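Local coordinates for monosaccharide-transporting ATPase (PDB 5DTE), which probably serves as the periplasmic sugar-binding component of an ABC transporter and binds D-allose, at residues G242-L254 with Q261-K273. Residues are numbered along the deposited sequence; the frame is centred on the assembly and turned at random.
With ALL (beta-D-allopyranose), chain E.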
# COMPACT_ATOMS: atom_id res chain seq x y z
N GLY A 242 4.26 22.36 -12.66
CA GLY A 242 3.09 22.75 -13.42
C GLY A 242 3.04 22.15 -14.82
O GLY A 242 1.98 22.11 -15.45
N LYS A 243 4.19 21.66 -15.29
CA LYS A 243 4.33 21.17 -16.66
C LYS A 243 4.32 19.64 -16.69
O LYS A 243 4.08 19.04 -17.73
CB LYS A 243 5.61 21.73 -17.29
CG LYS A 243 5.41 23.06 -18.02
CD LYS A 243 6.46 24.11 -17.69
CE LYS A 243 6.06 25.46 -18.31
NZ LYS A 243 7.21 26.43 -18.51
N VAL A 244 4.59 19.03 -15.55
CA VAL A 244 4.41 17.58 -15.40
C VAL A 244 3.56 17.31 -14.17
O VAL A 244 3.85 17.79 -13.07
CB VAL A 244 5.77 16.81 -15.27
CG1 VAL A 244 5.51 15.32 -15.18
CG2 VAL A 244 6.69 17.11 -16.44
N LEU A 245 2.49 16.55 -14.36
CA LEU A 245 1.59 16.25 -13.25
C LEU A 245 1.86 14.86 -12.69
O LEU A 245 2.07 13.90 -13.43
CB LEU A 245 0.13 16.39 -13.70
CG LEU A 245 -0.16 17.68 -14.46
CD1 LEU A 245 -1.64 17.75 -14.89
CD2 LEU A 245 0.24 18.88 -13.62
N VAL A 246 1.84 14.76 -11.37
CA VAL A 246 2.24 13.55 -10.67
C VAL A 246 1.04 12.99 -9.89
O VAL A 246 0.25 13.76 -9.33
CB VAL A 246 3.46 13.87 -9.74
CG1 VAL A 246 3.92 12.65 -8.92
CG2 VAL A 246 4.61 14.44 -10.57
N SER A 247 0.88 11.67 -9.91
CA SER A 247 -0.10 11.00 -9.05
C SER A 247 0.60 10.02 -8.10
O SER A 247 1.59 9.37 -8.47
CB SER A 247 -1.15 10.27 -9.90
OG SER A 247 -0.52 9.39 -10.81
N GLY A 248 0.07 9.91 -6.88
CA GLY A 248 0.63 9.02 -5.88
C GLY A 248 -0.40 8.06 -5.32
O GLY A 248 -1.52 7.97 -5.83
N TYR A 249 -0.04 7.37 -4.25
CA TYR A 249 -0.88 6.30 -3.71
C TYR A 249 -0.58 6.04 -2.25
O TYR A 249 0.55 5.66 -1.95
CB TYR A 249 -0.68 5.02 -4.51
CG TYR A 249 -1.76 3.99 -4.33
CD1 TYR A 249 -2.69 3.76 -5.36
CD2 TYR A 249 -1.88 3.26 -3.16
CE1 TYR A 249 -3.70 2.82 -5.21
CE2 TYR A 249 -2.90 2.31 -3.00
CZ TYR A 249 -3.80 2.09 -4.04
OH TYR A 249 -4.80 1.16 -3.90
N ASP A 250 -1.58 6.26 -1.39
CA ASP A 250 -1.65 5.91 0.05
C ASP A 250 -2.46 6.97 0.81
O ASP A 250 -3.23 6.65 1.74
CB ASP A 250 -0.27 5.78 0.72
CG ASP A 250 0.41 4.45 0.45
OD1 ASP A 250 -0.23 3.58 -0.18
OD2 ASP A 250 1.58 4.28 0.84
N GLY A 251 -2.27 8.23 0.44
CA GLY A 251 -2.95 9.33 1.09
C GLY A 251 -2.31 9.88 2.35
O GLY A 251 -3.01 10.39 3.23
N ILE A 252 -0.98 9.79 2.46
CA ILE A 252 -0.29 10.29 3.65
C ILE A 252 -0.50 11.81 3.74
O ILE A 252 -0.81 12.45 2.73
CB ILE A 252 1.26 9.94 3.65
CG1 ILE A 252 2.02 10.60 2.51
CG2 ILE A 252 1.49 8.43 3.58
CD1 ILE A 252 3.45 10.11 2.40
N PRO A 253 -0.41 12.38 4.95
CA PRO A 253 -0.59 13.82 5.17
C PRO A 253 0.16 14.71 4.18
O PRO A 253 -0.46 15.57 3.55
CB PRO A 253 -0.04 14.03 6.59
CG PRO A 253 0.21 12.65 7.16
CD PRO A 253 -0.39 11.65 6.22
N LEU A 254 1.46 14.51 4.03
CA LEU A 254 2.27 15.36 3.15
C LEU A 254 1.84 15.31 1.66
O LEU A 254 1.83 16.34 0.97
CB LEU A 254 3.74 14.97 3.29
CG LEU A 254 4.73 15.76 2.45
CD1 LEU A 254 4.66 17.24 2.78
CD2 LEU A 254 6.14 15.20 2.61
N GLN A 261 -1.93 22.12 -2.46
CA GLN A 261 -1.14 23.20 -3.05
C GLN A 261 -1.09 23.13 -4.58
O GLN A 261 -0.74 24.11 -5.24
CB GLN A 261 0.28 23.19 -2.49
CG GLN A 261 0.39 23.05 -0.98
CD GLN A 261 1.84 22.85 -0.53
OE1 GLN A 261 2.11 22.16 0.46
NE2 GLN A 261 2.78 23.45 -1.26
N GLY A 262 -1.45 21.98 -5.14
CA GLY A 262 -1.39 21.77 -6.58
C GLY A 262 -0.11 21.09 -7.04
O GLY A 262 0.04 20.76 -8.21
N LYS A 263 0.83 20.89 -6.11
CA LYS A 263 2.10 20.22 -6.43
C LYS A 263 1.86 18.79 -6.95
O LYS A 263 2.66 18.25 -7.72
CB LYS A 263 3.01 20.19 -5.20
CG LYS A 263 3.51 21.55 -4.70
CD LYS A 263 4.71 21.39 -3.74
CE LYS A 263 5.23 22.73 -3.21
NZ LYS A 263 5.72 23.68 -4.27
N MET A 264 0.75 18.19 -6.51
CA MET A 264 0.30 16.89 -7.00
C MET A 264 -1.10 16.92 -7.61
O MET A 264 -1.93 17.76 -7.25
CB MET A 264 0.31 15.86 -5.88
CG MET A 264 1.67 15.30 -5.53
SD MET A 264 1.39 13.71 -4.75
CE MET A 264 2.70 13.74 -3.55
N GLN A 265 -1.36 15.99 -8.52
CA GLN A 265 -2.67 15.88 -9.14
C GLN A 265 -3.62 15.13 -8.24
O GLN A 265 -4.70 15.61 -7.91
CB GLN A 265 -2.57 15.18 -10.48
CG GLN A 265 -3.91 14.73 -11.00
CD GLN A 265 -4.83 15.90 -11.29
OE1 GLN A 265 -4.38 16.99 -11.66
NE2 GLN A 265 -6.13 15.68 -11.11
N ASN A 266 -3.20 13.93 -7.84
CA ASN A 266 -3.99 13.11 -6.94
C ASN A 266 -3.15 12.09 -6.21
O ASN A 266 -2.02 11.80 -6.61
CB ASN A 266 -5.08 12.38 -7.72
CG ASN A 266 -4.53 11.20 -8.49
OD1 ASN A 266 -4.43 10.09 -7.96
ND2 ASN A 266 -4.18 11.44 -9.75
N THR A 267 -3.71 11.55 -5.13
CA THR A 267 -3.21 10.34 -4.50
C THR A 267 -4.44 9.54 -4.17
O THR A 267 -5.54 10.08 -4.22
CB THR A 267 -2.40 10.62 -3.23
OG1 THR A 267 -1.67 9.45 -2.85
CG2 THR A 267 -3.30 11.03 -2.10
N ILE A 268 -4.28 8.25 -3.86
CA ILE A 268 -5.43 7.42 -3.46
C ILE A 268 -5.37 7.18 -1.96
O ILE A 268 -4.41 6.57 -1.48
CB ILE A 268 -5.46 6.05 -4.18
CG1 ILE A 268 -5.88 6.20 -5.65
CG2 ILE A 268 -6.41 5.09 -3.48
CD1 ILE A 268 -7.40 6.19 -5.89
N ASP A 269 -6.35 7.68 -1.21
CA ASP A 269 -6.42 7.41 0.21
C ASP A 269 -6.90 5.98 0.38
O ASP A 269 -8.02 5.62 0.02
CB ASP A 269 -7.33 8.38 0.97
CG ASP A 269 -7.22 8.22 2.51
OD1 ASP A 269 -6.28 7.54 2.98
OD2 ASP A 269 -8.06 8.79 3.24
N GLN A 270 -6.01 5.18 0.93
CA GLN A 270 -6.19 3.75 1.10
C GLN A 270 -6.93 3.46 2.40
O GLN A 270 -7.29 2.31 2.67
CB GLN A 270 -4.82 3.09 1.09
CG GLN A 270 -4.83 1.63 0.97
CD GLN A 270 -3.45 1.09 0.96
OE1 GLN A 270 -2.49 1.84 0.99
NE2 GLN A 270 -3.33 -0.24 0.92
N LEU A 271 -7.14 4.51 3.19
CA LEU A 271 -7.78 4.42 4.50
C LEU A 271 -7.07 3.43 5.44
O LEU A 271 -7.66 2.42 5.87
CB LEU A 271 -9.25 4.04 4.32
CG LEU A 271 -9.92 5.05 3.39
CD1 LEU A 271 -11.33 4.67 3.12
CD2 LEU A 271 -9.86 6.41 4.04
N PRO A 272 -5.81 3.73 5.77
CA PRO A 272 -4.98 2.77 6.50
C PRO A 272 -5.44 2.56 7.94
O PRO A 272 -5.11 1.54 8.54
CB PRO A 272 -3.59 3.40 6.45
CG PRO A 272 -3.86 4.86 6.36
CD PRO A 272 -5.13 5.03 5.61
N LYS A 273 -6.19 3.51 8.49
CA LYS A 273 -6.71 3.36 9.85
C LYS A 273 -7.94 2.48 9.85
O LYS A 273 -8.09 1.66 10.74
CB LYS A 273 -7.03 4.72 10.46
CG LYS A 273 -5.92 5.74 10.31
CD LYS A 273 -5.64 6.46 11.60
CE LYS A 273 -4.56 7.51 11.43
NZ LYS A 273 -4.33 8.24 12.70
C1 ALL E . 2.33 -1.24 0.21
C2 ALL E . 1.27 -0.44 0.95
C3 ALL E . 1.58 1.01 0.99
C4 ALL E . 2.99 1.28 1.40
C5 ALL E . 3.91 0.54 0.44
C6 ALL E . 5.36 0.88 0.60
O1 ALL E . 2.14 -2.59 0.38
O2 ALL E . 0.02 -0.61 0.23
O3 ALL E . 1.38 1.57 -0.34
O4 ALL E . 3.26 2.69 1.36
O5 ALL E . 3.71 -0.88 0.67
O6 ALL E . 5.84 0.29 1.79
O HOH W 1 4.12 19.88 -10.42
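Y249 lays one face of its ring against I268. The I268 CB sits 4.0 Å from the ring centroid, over the face but offset toward the rim, a CH-pi contact. The Y249 ring gets there because its CG is anti to the backbone N (chi1 -162°) and beside the carbonyl carbon.

D250 is gripped through its backbone. Its N donates to I268 O at 2.8 Å, and its O accepts from Q270 N at 3.2 Å, with that donor well above the carbonyl plane. Upstream, V246 O takes Q265 N at 2.9 Å, and G248 N gives to N266 O. The two segments run roughly the same way, 31° apart, joined by helix 253-261. This is a right-handed beta-alpha-beta crossover at the edge of the parallel sheet in one lobe of a periplasmic binding protein.

The D250 carboxylate points to the sugar. OD1 accepts from allose O3 at 2.6 Å, and OD2 accepts from O4, though the modelled distance there is too short to be relied on. The Q270 side chain lies beside that of D250, pointing the same way, and also lines the pocket. T267 OG1 hydrogen-bonds to D225, which also takes I252 N. T267 CG2 packs 3.6 Å from G251 CA.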